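Local coordinates for malonyl CoA-acyl carrier protein transacylase (Burkholderia pseudomallei 1710b, PDB 3EZO), which probably catalyses transfer of the malonyl group from malonyl-CoA to holo-acyl carrier protein, giving malonyl-ACP and free CoA, at residues F167-Q172 and A288-R293; A12-G17 and T276-C281; Q125-A130 and S209-A214; G136-I141 and L200-P205; Q21-L26 and D60-T65. All blocks are in the same frame, centred on the assembly; numbering follows the deposited sequence.

Interaction 1 of 5, residues F167-Q172 and A288-R293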
# COMPACT_ATOMS: atom_id res chain seq x y z
N PHE A 167 9.91 2.53 4.50
CA PHE A 167 10.91 1.53 4.78
C PHE A 167 10.44 0.17 4.24
O PHE A 167 9.71 -0.55 4.91
CB PHE A 167 11.16 1.50 6.30
CG PHE A 167 11.60 2.82 6.85
CD1 PHE A 167 12.89 3.27 6.65
CD2 PHE A 167 10.72 3.65 7.53
CE1 PHE A 167 13.28 4.52 7.16
CE2 PHE A 167 11.12 4.88 8.03
CZ PHE A 167 12.38 5.30 7.85
N ASN A 168 10.93 -0.18 3.04
CA ASN A 168 10.39 -1.25 2.20
C ASN A 168 11.14 -2.56 2.29
O ASN A 168 10.51 -3.62 2.32
CB ASN A 168 10.36 -0.78 0.74
CG ASN A 168 9.28 0.25 0.52
OD1 ASN A 168 8.42 0.45 1.39
ND2 ASN A 168 9.34 0.94 -0.59
N ALA A 169 12.46 -2.47 2.35
CA ALA A 169 13.32 -3.65 2.56
C ALA A 169 14.65 -3.12 3.01
O ALA A 169 14.94 -1.93 2.84
CB ALA A 169 13.48 -4.45 1.24
N PRO A 170 15.47 -3.98 3.62
CA PRO A 170 16.85 -3.54 3.86
C PRO A 170 17.45 -2.89 2.61
O PRO A 170 17.39 -3.46 1.52
CB PRO A 170 17.59 -4.85 4.18
CG PRO A 170 16.52 -5.77 4.67
CD PRO A 170 15.27 -5.40 3.95
N ALA A 171 18.04 -1.72 2.79
CA ALA A 171 18.72 -1.03 1.72
C ALA A 171 17.76 -0.54 0.66
O ALA A 171 18.17 -0.20 -0.46
CB ALA A 171 19.87 -1.91 1.12
N GLN A 172 16.49 -0.43 1.01
CA GLN A 172 15.49 0.07 0.08
C GLN A 172 14.51 1.04 0.81
O GLN A 172 13.66 0.60 1.59
CB GLN A 172 14.81 -1.13 -0.54
CG GLN A 172 13.74 -0.79 -1.47
CD GLN A 172 13.37 -1.99 -2.41
OE1 GLN A 172 14.07 -3.02 -2.50
NE2 GLN A 172 12.25 -1.83 -3.10
N ALA A 288 5.81 -9.49 -2.68
CA ALA A 288 6.51 -10.78 -2.75
C ALA A 288 8.04 -10.60 -2.69
O ALA A 288 8.73 -11.26 -1.89
CB ALA A 288 6.13 -11.55 -4.03
N GLY A 289 8.55 -9.69 -3.51
CA GLY A 289 9.99 -9.39 -3.54
C GLY A 289 10.50 -8.80 -2.23
O GLY A 289 11.59 -9.13 -1.77
N LEU A 290 9.72 -7.92 -1.60
CA LEU A 290 10.16 -7.33 -0.34
C LEU A 290 10.24 -8.39 0.77
O LEU A 290 11.20 -8.37 1.54
CB LEU A 290 9.28 -6.17 0.08
CG LEU A 290 9.08 -5.02 -0.89
CD1 LEU A 290 8.18 -3.96 -0.23
CD2 LEU A 290 10.45 -4.42 -1.40
N THR A 291 9.27 -9.31 0.84
CA THR A 291 9.28 -10.35 1.88
C THR A 291 10.60 -11.13 1.80
O THR A 291 11.29 -11.33 2.83
CB THR A 291 8.09 -11.33 1.73
OG1 THR A 291 6.85 -10.62 1.82
CG2 THR A 291 8.12 -12.45 2.78
N LYS A 292 10.99 -11.51 0.57
CA LYS A 292 12.24 -12.24 0.33
C LYS A 292 13.44 -11.48 0.94
O LYS A 292 14.30 -12.08 1.57
CB LYS A 292 12.52 -12.47 -1.17
CG LYS A 292 11.53 -13.33 -1.92
CD LYS A 292 11.96 -13.52 -3.41
CE LYS A 292 11.00 -14.43 -4.22
NZ LYS A 292 9.83 -13.70 -4.87
N ARG A 293 13.46 -10.17 0.73
CA ARG A 293 14.56 -9.33 1.19
C ARG A 293 14.54 -9.10 2.70
O ARG A 293 15.59 -8.95 3.33
CB ARG A 293 14.47 -7.96 0.52
CG ARG A 293 14.37 -7.98 -1.01
CD ARG A 293 15.69 -7.96 -1.65
NE ARG A 293 16.52 -7.09 -0.83
CZ ARG A 293 16.51 -5.76 -0.84
NH1 ARG A 293 15.75 -5.07 -1.70
NH2 ARG A 293 17.30 -5.11 0.02
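The guanidinium of Arg293 has Ala169 CB over one face, 3.7 Å above its plane and offset toward the rim. Around its edge, near the plane, come Gln172 OE1 and Ala171 CB. Pro170 O is also at the edge, but the modelled approach of Arg293 NH2 to it is too short to be trusted. Arg293 NH1 donates to Gln172 OE1 at 2.8 Å, but the N-H...O angle is only 118° and the bond is weak. The amide of Gln172 and the guanidinium are turned 28° from each other. The side chain of Gln172 is extended, with CG anti to the backbone N (chi1 178°), and this carries its amide across to the helix. The Arg293 chain instead bends at chi2 and chi3, which folds the guanidinium back over Ala169.

One turn earlier on the helix, Leu290 packs beside it. Its CD1 rests on a carbonyl oxygen, 3.5 Å from Asn168 O, and its CD2 sits 4.0 Å from Ala169 CB. The same CD2 meets Gln172 NE2 at 3.6 Å. Nearer the base of the arginine, Ala169 CB packs on Arg293 CB at 3.7 Å.

Asn168 and Ala169 together face Gln172, a classic beta bulge, and a type II turn runs from Ala169 to Gln172. Asn168 OD1 is hydrogen-bonded to His97, next to the predicted active-site Ser98. The contact thus mixes Leu290 packing, on Ala169 and on polar atoms, with the Arg293 side chain laid over Ala169. Arg293 adds one poorly angled bond, so the model gives it no firm polar anchor here.

Interaction 2 of 5, residues A12-G17 and T276-C281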
# COMPACT_ATOMS: atom_id res chain seq x y z
N ALA A 12 -0.01 -15.35 6.69
CA ALA A 12 -0.35 -13.96 6.54
C ALA A 12 -0.66 -13.65 5.09
O ALA A 12 -0.07 -14.20 4.17
CB ALA A 12 0.83 -13.10 6.99
N PHE A 13 -1.58 -12.71 4.91
CA PHE A 13 -1.79 -12.07 3.64
C PHE A 13 -1.29 -10.62 3.74
O PHE A 13 -1.65 -9.90 4.68
CB PHE A 13 -3.27 -12.11 3.26
CG PHE A 13 -3.67 -13.32 2.43
CD1 PHE A 13 -3.01 -14.53 2.53
CD2 PHE A 13 -4.75 -13.25 1.57
CE1 PHE A 13 -3.40 -15.64 1.74
CE2 PHE A 13 -5.15 -14.36 0.79
CZ PHE A 13 -4.47 -15.53 0.88
N VAL A 14 -0.48 -10.21 2.75
CA VAL A 14 -0.11 -8.80 2.60
C VAL A 14 -0.66 -8.26 1.28
O VAL A 14 -0.60 -8.94 0.24
CB VAL A 14 1.44 -8.61 2.74
CG1 VAL A 14 1.89 -9.08 4.13
CG2 VAL A 14 2.25 -9.35 1.63
N PHE A 15 -1.21 -7.04 1.32
CA PHE A 15 -1.94 -6.44 0.19
C PHE A 15 -1.16 -5.22 -0.39
O PHE A 15 -0.74 -4.33 0.36
CB PHE A 15 -3.33 -6.02 0.61
CG PHE A 15 -4.20 -7.16 1.06
CD1 PHE A 15 -5.02 -7.83 0.16
CD2 PHE A 15 -4.20 -7.56 2.37
CE1 PHE A 15 -5.81 -8.90 0.58
CE2 PHE A 15 -5.01 -8.63 2.80
CZ PHE A 15 -5.82 -9.28 1.92
N PRO A 16 -0.97 -5.19 -1.72
CA PRO A 16 -0.20 -4.12 -2.39
C PRO A 16 -0.95 -2.78 -2.51
O PRO A 16 -2.15 -2.70 -2.35
CB PRO A 16 0.09 -4.73 -3.78
CG PRO A 16 -1.09 -5.65 -4.02
CD PRO A 16 -1.46 -6.21 -2.67
N GLY A 17 -0.21 -1.71 -2.74
CA GLY A 17 -0.82 -0.41 -2.97
C GLY A 17 -0.45 0.11 -4.33
O GLY A 17 -0.19 -0.68 -5.27
N THR A 276 5.20 -18.18 9.24
CA THR A 276 6.32 -18.46 8.34
C THR A 276 5.89 -18.35 6.88
O THR A 276 6.73 -18.21 6.01
CB THR A 276 6.84 -19.89 8.60
OG1 THR A 276 5.74 -20.81 8.48
CG2 THR A 276 7.40 -19.98 10.05
N HIS A 277 4.59 -18.37 6.61
CA HIS A 277 4.07 -18.20 5.24
C HIS A 277 3.40 -16.84 5.02
O HIS A 277 2.38 -16.52 5.65
CB HIS A 277 3.09 -19.32 4.91
CG HIS A 277 3.69 -20.70 5.05
ND1 HIS A 277 2.95 -21.81 5.40
CD2 HIS A 277 4.96 -21.12 4.95
CE1 HIS A 277 3.74 -22.86 5.45
NE2 HIS A 277 4.97 -22.47 5.18
N VAL A 278 3.95 -16.08 4.09
CA VAL A 278 3.45 -14.76 3.77
C VAL A 278 3.08 -14.69 2.28
O VAL A 278 3.94 -14.79 1.38
CB VAL A 278 4.46 -13.69 4.19
CG1 VAL A 278 3.95 -12.33 3.84
CG2 VAL A 278 4.80 -13.86 5.75
N ILE A 279 1.79 -14.53 2.04
CA ILE A 279 1.23 -14.60 0.68
C ILE A 279 0.83 -13.19 0.30
O ILE A 279 0.08 -12.53 1.01
CB ILE A 279 0.05 -15.54 0.63
CG1 ILE A 279 0.52 -16.98 0.92
CG2 ILE A 279 -0.69 -15.47 -0.73
CD1 ILE A 279 -0.65 -17.88 1.20
N GLU A 280 1.40 -12.71 -0.80
CA GLU A 280 0.99 -11.43 -1.36
C GLU A 280 -0.30 -11.66 -2.09
O GLU A 280 -0.39 -12.52 -2.97
CB GLU A 280 2.03 -10.83 -2.31
CG GLU A 280 1.46 -9.60 -3.06
CD GLU A 280 2.50 -8.77 -3.75
OE1 GLU A 280 3.48 -9.36 -4.27
OE2 GLU A 280 2.31 -7.52 -3.82
N CYS A 281 -1.33 -10.91 -1.71
CA CYS A 281 -2.64 -11.08 -2.34
C CYS A 281 -2.94 -9.90 -3.26
O CYS A 281 -3.26 -8.80 -2.81
CB CYS A 281 -3.74 -11.26 -1.30
SG CYS A 281 -5.41 -11.57 -1.99
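Ala12 and Val14 make four backbone hydrogen bonds to His277, Ile279 and Cys281 of the parallel neighbouring strand. Ala12 N donates to His277 O at 2.9 Å, nearly along the C=O axis. Ala12 O accepts from Ile279 N at 2.8 Å. Val14 N then donates to Ile279 O, and Val14 O accepts from Cys281 N. All four are close to straight, with N-H...O angles of 162° to 175°. Between them lie CA-H...O contacts, including Phe13 CA to Ile279 O at 3.3 Å.

Phe13, Ile279 and Cys281 form the packing on one face of the pair. The side chains of Phe13 and Ile279 lie side by side and point the same way, with Phe13 CE1 3.6 Å from Ile279 CD1. Cys281 has SG anti to its backbone N (chi1 -177°), which puts the sulfur within reach of two rings. It is 4.8 Å from the centroids of both Phe13 and Phe15 and approaches each obliquely. Cys281 CB also touches Phe13 CD2 at 3.6 Å.

The other face carries Ala12, Val14, Val278 and Glu280. Val14 CG1 meets Val278 CG1 at 3.9 Å, the two side chains crossing at about a right angle. The extended Glu280 chain passes Pro16 at a slant, with OE2 3.6 Å from Pro16 CB. Its carboxylate accepts from the backbone N of Leu287 and of Ala288, at the start of helix 286-294.

Strand 11-15 is the middle strand of the five-stranded parallel sheet, between 93-96 and 277-281. Strand 299-303 flanks 277-281. Helix 65-85 covers Pro16 and Cys281, while helix 263-272 covers Ala12, Val14 and Val278.

Interaction 3 of 5, residues Q125-A130 and S209-A214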
# COMPACT_ATOMS: atom_id res chain seq x y z
N GLN A 125 -7.73 11.82 -3.63
CA GLN A 125 -7.99 13.25 -3.88
C GLN A 125 -7.30 14.14 -2.82
O GLN A 125 -6.61 15.11 -3.16
CB GLN A 125 -9.52 13.50 -3.95
CG GLN A 125 -10.05 14.90 -3.47
CD GLN A 125 -9.63 16.06 -4.37
OE1 GLN A 125 -9.60 15.94 -5.62
NE2 GLN A 125 -9.30 17.20 -3.74
N ALA A 126 -7.48 13.76 -1.54
CA ALA A 126 -6.87 14.43 -0.42
C ALA A 126 -5.35 14.50 -0.50
O ALA A 126 -4.76 15.53 -0.29
CB ALA A 126 -7.29 13.73 0.92
N MET A 127 -4.71 13.36 -0.73
CA MET A 127 -3.27 13.27 -0.79
C MET A 127 -2.67 14.05 -2.00
O MET A 127 -1.58 14.65 -1.91
CB MET A 127 -2.83 11.81 -0.84
CG MET A 127 -3.21 10.98 0.43
SD MET A 127 -2.63 9.26 0.23
CE MET A 127 -0.90 9.45 0.53
N GLN A 128 -3.41 14.06 -3.11
CA GLN A 128 -2.92 14.72 -4.31
C GLN A 128 -3.03 16.26 -4.21
O GLN A 128 -2.31 16.96 -4.88
CB GLN A 128 -3.65 14.17 -5.55
CG GLN A 128 -3.13 14.68 -6.89
CD GLN A 128 -1.68 14.30 -7.13
OE1 GLN A 128 -0.89 15.17 -7.54
NE2 GLN A 128 -1.30 13.03 -6.84
N THR A 129 -3.95 16.78 -3.40
CA THR A 129 -4.15 18.20 -3.29
C THR A 129 -3.77 18.84 -1.93
O THR A 129 -4.15 20.00 -1.66
CB THR A 129 -5.60 18.48 -3.60
OG1 THR A 129 -6.42 17.84 -2.62
CG2 THR A 129 -5.95 17.94 -5.02
N ALA A 130 -3.05 18.11 -1.08
CA ALA A 130 -2.69 18.63 0.25
C ALA A 130 -1.76 19.84 0.12
O ALA A 130 -1.92 20.82 0.85
CB ALA A 130 -2.04 17.56 1.09
N SER A 209 5.47 14.82 6.41
CA SER A 209 4.74 15.77 7.25
C SER A 209 4.10 16.90 6.48
O SER A 209 3.16 17.52 6.96
CB SER A 209 5.70 16.35 8.32
OG SER A 209 6.82 16.99 7.73
N LEU A 210 4.58 17.18 5.26
CA LEU A 210 3.90 18.15 4.38
C LEU A 210 2.49 17.76 4.00
O LEU A 210 1.68 18.61 3.65
CB LEU A 210 4.70 18.44 3.13
CG LEU A 210 6.17 18.77 3.35
CD1 LEU A 210 6.74 19.13 1.95
CD2 LEU A 210 6.26 19.88 4.33
N LEU A 211 2.16 16.47 4.14
CA LEU A 211 0.83 16.01 3.80
C LEU A 211 -0.18 16.13 4.93
O LEU A 211 -1.27 15.59 4.80
CB LEU A 211 0.87 14.58 3.23
CG LEU A 211 0.18 14.46 1.85
CD1 LEU A 211 1.04 15.06 0.72
CD2 LEU A 211 -0.17 13.02 1.52
N LYS A 212 0.13 16.84 6.03
CA LYS A 212 -0.82 16.96 7.13
C LYS A 212 -2.24 17.35 6.69
O LYS A 212 -3.22 16.89 7.29
CB LYS A 212 -0.34 17.99 8.15
CG LYS A 212 -1.35 18.37 9.23
CD LYS A 212 -0.90 19.56 10.04
CE LYS A 212 -1.94 20.05 11.05
NZ LYS A 212 -3.17 20.61 10.48
N PRO A 213 -2.37 18.25 5.67
CA PRO A 213 -3.73 18.62 5.29
C PRO A 213 -4.55 17.44 4.77
O PRO A 213 -5.73 17.39 5.01
CB PRO A 213 -3.52 19.71 4.23
CG PRO A 213 -2.10 20.27 4.51
CD PRO A 213 -1.34 19.14 5.08
N ALA A 214 -3.91 16.45 4.17
CA ALA A 214 -4.60 15.26 3.72
C ALA A 214 -5.12 14.49 4.94
O ALA A 214 -6.26 14.01 4.92
CB ALA A 214 -3.67 14.39 2.85
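Met127 and Leu211 meet across this contact at about a right angle. From Met127 CB outward, the chain wraps around one methyl of Leu211. CB is 3.8 Å from Leu211 CD2, and CG is equally near the same carbon. The chain then bends at SD (chi3 76°), which turns CE back to within 3.8 Å of that methyl. The other methyl, Leu211 CD1, rests against the backbone, 3.7 Å from Met127 O.

The remaining contact is made of small groups. Ala130 CB fits among Leu211, Pro213 and Ala214, coming within 3.9 Å of Leu211 CG. Pro213 CG lies 3.7 Å from Ala130 O. Ala214 CB presses on the backbone of the other helix, 3.5 Å from Ala126 O. The short side chains let the backbones come close, with 4.8 Å between the CA atoms of Ala126 and Ala214. No hydrogen bond links the two segments. Ala126 O is nevertheless satisfied, as it accepts from Lys217 NZ further along helix 212-223.

The contact joins the C-terminal end of helix 113-128 to the start of helix 212-223, where Leu211 holds the N-cap position. Met127 lies near the predicted active-site residues Ser98 and His207, and also touches Gln69 of helix 65-85. Leu211 packs on Pro205 in the loop that follows strand 196-199.

Interaction 4 of 5, residues G136-I141 and L200-P205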
# COMPACT_ATOMS: atom_id res chain seq x y z
N GLY A 136 6.46 19.47 -3.86
CA GLY A 136 7.26 18.35 -3.44
C GLY A 136 7.14 17.11 -4.27
O GLY A 136 6.40 17.07 -5.27
N GLY A 137 7.83 16.07 -3.81
CA GLY A 137 7.87 14.77 -4.46
C GLY A 137 8.49 13.70 -3.61
O GLY A 137 8.60 13.83 -2.38
N MET A 138 8.92 12.64 -4.29
CA MET A 138 9.43 11.43 -3.68
C MET A 138 10.67 10.92 -4.44
O MET A 138 10.84 11.21 -5.66
CB MET A 138 8.33 10.38 -3.75
CG MET A 138 7.05 10.76 -3.01
SD MET A 138 5.94 9.36 -2.80
CE MET A 138 6.44 8.63 -1.24
N ALA A 139 11.53 10.17 -3.74
CA ALA A 139 12.69 9.55 -4.37
C ALA A 139 13.01 8.21 -3.76
O ALA A 139 12.75 7.98 -2.58
CB ALA A 139 13.93 10.47 -4.30
N ALA A 140 13.64 7.35 -4.55
CA ALA A 140 14.02 6.00 -4.15
C ALA A 140 15.50 5.96 -3.90
O ALA A 140 16.28 6.34 -4.75
CB ALA A 140 13.62 4.97 -5.22
N ILE A 141 15.88 5.49 -2.72
CA ILE A 141 17.27 5.37 -2.35
C ILE A 141 17.59 3.91 -2.13
O ILE A 141 16.95 3.23 -1.31
CB ILE A 141 17.61 6.13 -1.06
CG1 ILE A 141 16.88 7.48 -1.04
CG2 ILE A 141 19.15 6.23 -0.94
CD1 ILE A 141 17.40 8.52 -2.03
N LEU A 200 11.26 10.00 -8.10
CA LEU A 200 10.25 9.08 -8.57
C LEU A 200 9.29 9.93 -9.39
O LEU A 200 9.21 11.15 -9.18
CB LEU A 200 9.54 8.36 -7.41
CG LEU A 200 10.30 7.20 -6.73
CD1 LEU A 200 9.62 6.68 -5.46
CD2 LEU A 200 10.57 6.03 -7.70
N PRO A 201 8.60 9.32 -10.38
CA PRO A 201 7.64 10.07 -11.20
C PRO A 201 6.32 10.35 -10.45
O PRO A 201 5.25 9.97 -10.91
CB PRO A 201 7.41 9.16 -12.43
CG PRO A 201 8.52 8.16 -12.40
CD PRO A 201 8.88 7.99 -10.96
N VAL A 202 6.41 11.03 -9.30
CA VAL A 202 5.27 11.27 -8.41
C VAL A 202 5.24 12.77 -8.16
O VAL A 202 6.27 13.43 -8.15
CB VAL A 202 5.47 10.50 -7.08
CG1 VAL A 202 4.30 10.73 -6.10
CG2 VAL A 202 5.68 9.01 -7.38
N SER A 203 4.05 13.32 -7.99
CA SER A 203 3.85 14.78 -8.05
C SER A 203 3.57 15.45 -6.68
O SER A 203 3.34 16.67 -6.62
CB SER A 203 2.67 15.04 -8.98
OG SER A 203 1.50 14.44 -8.45
N ALA A 204 3.56 14.64 -5.61
CA ALA A 204 3.12 15.08 -4.29
C ALA A 204 3.93 14.31 -3.24
O ALA A 204 4.28 13.14 -3.46
CB ALA A 204 1.67 14.81 -4.16
N PRO A 205 4.25 14.95 -2.12
CA PRO A 205 5.19 14.36 -1.13
C PRO A 205 4.51 13.43 -0.14
O PRO A 205 4.46 13.71 1.08
CB PRO A 205 5.70 15.60 -0.41
CG PRO A 205 4.51 16.49 -0.34
CD PRO A 205 3.74 16.25 -1.62
O HOH W 1 3.79 18.80 -4.72
O HOH W 2 8.64 13.00 -7.12
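Met138 turns CG anti to its carbonyl carbon (chi1 -61°) and bends at chi3 (90°), which lays its sulfur beside Val202. Val202 answers with CG1 anti to the backbone N. Met138 SD and Val202 CG1 are 3.9 Å apart, and the two side chains meet at a slant. Met138 CG also lies 3.7 Å from Ala204 O.

Leu200 lies beside the strand further along, next to Ala139 and Ala140. Its CD2 meets Ala140 CB at 4.1 Å, and its CG lies near Ala140 N. The one direct hydrogen bond runs from Leu200 N to Met138 O, 2.8 Å long, with the donor tilted 31° from the carbonyl plane. At the glycine end, Pro205 lies against the bare backbone, its CA 3.7 Å from Gly137 O.

Beyond Leu200 the loop bows away from the strand, through an inverse gamma turn centred on Pro201, and water joins the two. One molecule accepts from Met138 N at 2.9 Å and has Leu200 O and Val202 O in reach as acceptors. A second accepts from Gly136 N and lies 2.9 Å from Ser203 O. Backbone groups of both segments are thus joined through solvent where the chains separate.

Strand 136-142 is an inner strand of the four-stranded antiparallel sheet. On one side it pairs with 172-176, on the other with 196-199, from which this loop leaves. Helix 179-191 packs on Ala139. Met138 also touches Phe206, next to the predicted active-site His207, and Ser203 OG is hydrogen-bonded to Gln128 OE1 at the end of helix 113-128.

Interaction 5 of 5, residues Q21-L26 and D60-T65; sequences QSVGML and DELNLT
Gln21 and Asn63 bring their side-chain amides together with the planes 77° apart. Gln21 NE2 donates to Asn63 OD1 at 2.9 Å in an almost straight bond, 172° at the hydrogen. The acceptor lies in the amide plane of Gln21. On the Asn63 side the donor stands 43° above the carbonyl plane, so it does not approach along a lone pair. Gln21 reaches this place by a folded route. Its CG sits between the backbone N and carbonyl carbon, and the chain bends again at chi2.

Leu62 and Gln21 slide past each other in opposite directions, with Leu62 CD2 4.0 Å from Gln21 CG. The same methyl then reaches the backbone beyond. It is 3.4 Å from Ser22 C and 3.6 Å from Val23 N. Val23 meets it obliquely, CG2 to CD2 at 3.9 Å. One leucine methyl therefore serves three successive residues of the loop.

The loop takes a type II turn from Ser22 to Met25, and Ser22 N makes a weak hydrogen bond to Met25 SD. Helix 65-85 backs Gln21 through Thr68 and Met72, and Leu62 also packs on Ile54 of helix 50-56.

Both ends of the Gln21 amide are used, since OE1 accepts from Gly19 N. This would fix the rotation of the amide. A single near-straight bond and one buried leucine thus join the loop after strand 11-15 to the end of helix 59-62 and the residue that follows it.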
# COMPACT_ATOMS: atom_id res chain seq x y z
N GLN A 21 -0.09 -1.65 -10.25
CA GLN A 21 -1.12 -1.82 -11.27
C GLN A 21 -0.51 -1.92 -12.67
O GLN A 21 0.60 -1.49 -12.88
CB GLN A 21 -2.16 -0.69 -11.20
CG GLN A 21 -1.73 0.71 -11.71
CD GLN A 21 -0.72 1.45 -10.79
OE1 GLN A 21 -0.49 1.08 -9.61
NE2 GLN A 21 -0.13 2.50 -11.34
N SER A 22 -1.26 -2.53 -13.59
CA SER A 22 -0.96 -2.57 -15.02
C SER A 22 -2.22 -2.92 -15.80
O SER A 22 -3.12 -3.57 -15.30
CB SER A 22 0.10 -3.60 -15.33
OG SER A 22 -0.27 -4.85 -14.80
N VAL A 23 -2.24 -2.49 -17.06
CA VAL A 23 -3.38 -2.69 -17.93
C VAL A 23 -3.41 -4.18 -18.20
O VAL A 23 -2.37 -4.75 -18.45
CB VAL A 23 -3.22 -1.90 -19.24
CG1 VAL A 23 -4.20 -2.40 -20.34
CG2 VAL A 23 -3.35 -0.45 -18.96
N GLY A 24 -4.58 -4.79 -18.03
CA GLY A 24 -4.76 -6.21 -18.26
C GLY A 24 -4.50 -7.09 -17.07
O GLY A 24 -4.57 -8.32 -17.18
N MET A 25 -4.20 -6.49 -15.90
CA MET A 25 -3.76 -7.30 -14.76
C MET A 25 -4.76 -8.33 -14.21
O MET A 25 -4.33 -9.26 -13.54
CB MET A 25 -3.29 -6.43 -13.60
CG MET A 25 -4.31 -5.55 -13.02
SD MET A 25 -3.60 -4.48 -11.75
CE MET A 25 -4.97 -3.40 -11.48
N LEU A 26 -6.06 -8.13 -14.43
CA LEU A 26 -7.05 -9.13 -14.02
C LEU A 26 -7.58 -10.01 -15.16
O LEU A 26 -8.59 -10.71 -15.00
CB LEU A 26 -8.23 -8.44 -13.35
CG LEU A 26 -7.89 -7.77 -12.01
CD1 LEU A 26 -9.11 -7.05 -11.53
CD2 LEU A 26 -7.42 -8.81 -11.01
N ASP A 60 -2.54 5.85 -19.03
CA ASP A 60 -2.58 7.22 -18.48
C ASP A 60 -3.81 7.44 -17.60
O ASP A 60 -3.72 8.10 -16.57
CB ASP A 60 -2.36 8.34 -19.54
CG ASP A 60 -3.48 8.47 -20.56
OD1 ASP A 60 -4.39 7.60 -20.61
OD2 ASP A 60 -3.48 9.46 -21.35
N GLU A 61 -4.93 6.80 -17.95
CA GLU A 61 -6.12 6.79 -17.08
C GLU A 61 -5.90 5.90 -15.85
O GLU A 61 -6.25 6.27 -14.76
CB GLU A 61 -7.36 6.29 -17.84
CG GLU A 61 -7.68 7.05 -19.11
CD GLU A 61 -7.84 8.53 -18.92
OE1 GLU A 61 -8.37 8.96 -17.88
OE2 GLU A 61 -7.49 9.29 -19.87
N LEU A 62 -5.35 4.71 -16.06
CA LEU A 62 -5.21 3.73 -14.99
C LEU A 62 -4.27 4.28 -13.93
O LEU A 62 -4.43 4.00 -12.72
CB LEU A 62 -4.68 2.39 -15.51
CG LEU A 62 -4.64 1.20 -14.55
CD1 LEU A 62 -6.04 0.71 -14.16
CD2 LEU A 62 -3.81 0.05 -15.12
N ASN A 63 -3.27 5.04 -14.39
CA ASN A 63 -2.28 5.63 -13.48
C ASN A 63 -2.64 6.98 -12.86
O ASN A 63 -1.83 7.53 -12.14
CB ASN A 63 -0.94 5.81 -14.18
CG ASN A 63 -0.32 4.54 -14.58
OD1 ASN A 63 -0.58 3.46 -14.04
ND2 ASN A 63 0.56 4.65 -15.53
N LEU A 64 -3.80 7.53 -13.10
CA LEU A 64 -4.21 8.70 -12.31
C LEU A 64 -4.48 8.20 -10.89
O LEU A 64 -5.24 7.26 -10.71
CB LEU A 64 -5.49 9.31 -12.85
CG LEU A 64 -5.49 9.75 -14.32
CD1 LEU A 64 -6.88 10.17 -14.71
CD2 LEU A 64 -4.46 10.86 -14.52
N THR A 65 -3.88 8.84 -9.88
CA THR A 65 -3.94 8.31 -8.50
C THR A 65 -5.37 8.14 -7.99
O THR A 65 -5.65 7.19 -7.27
CB THR A 65 -3.13 9.17 -7.51
OG1 THR A 65 -3.86 10.37 -7.22
CG2 THR A 65 -1.75 9.50 -8.09

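Overall arrangement
From the N terminus, strand 11-15 opens interaction 2, which closes only at 277-281 and so encloses interactions 3, 4 and 5. Interaction 5 closes first, tying the loop after that strand to the end of helix 59-62. Interaction 3 follows in series, joining helix 113-128 to helix 212-223, with interaction 4 nested inside it. Those two touch each other. Interaction 1 opens within the antiparallel sheet that interaction 4 also reaches. It closes on helix 286-294, crossing interactions 2, 3 and 4, and so joins that sheet to the helix. This helix follows strand 277-281 in the chain, and interactions 1 and 2 touch.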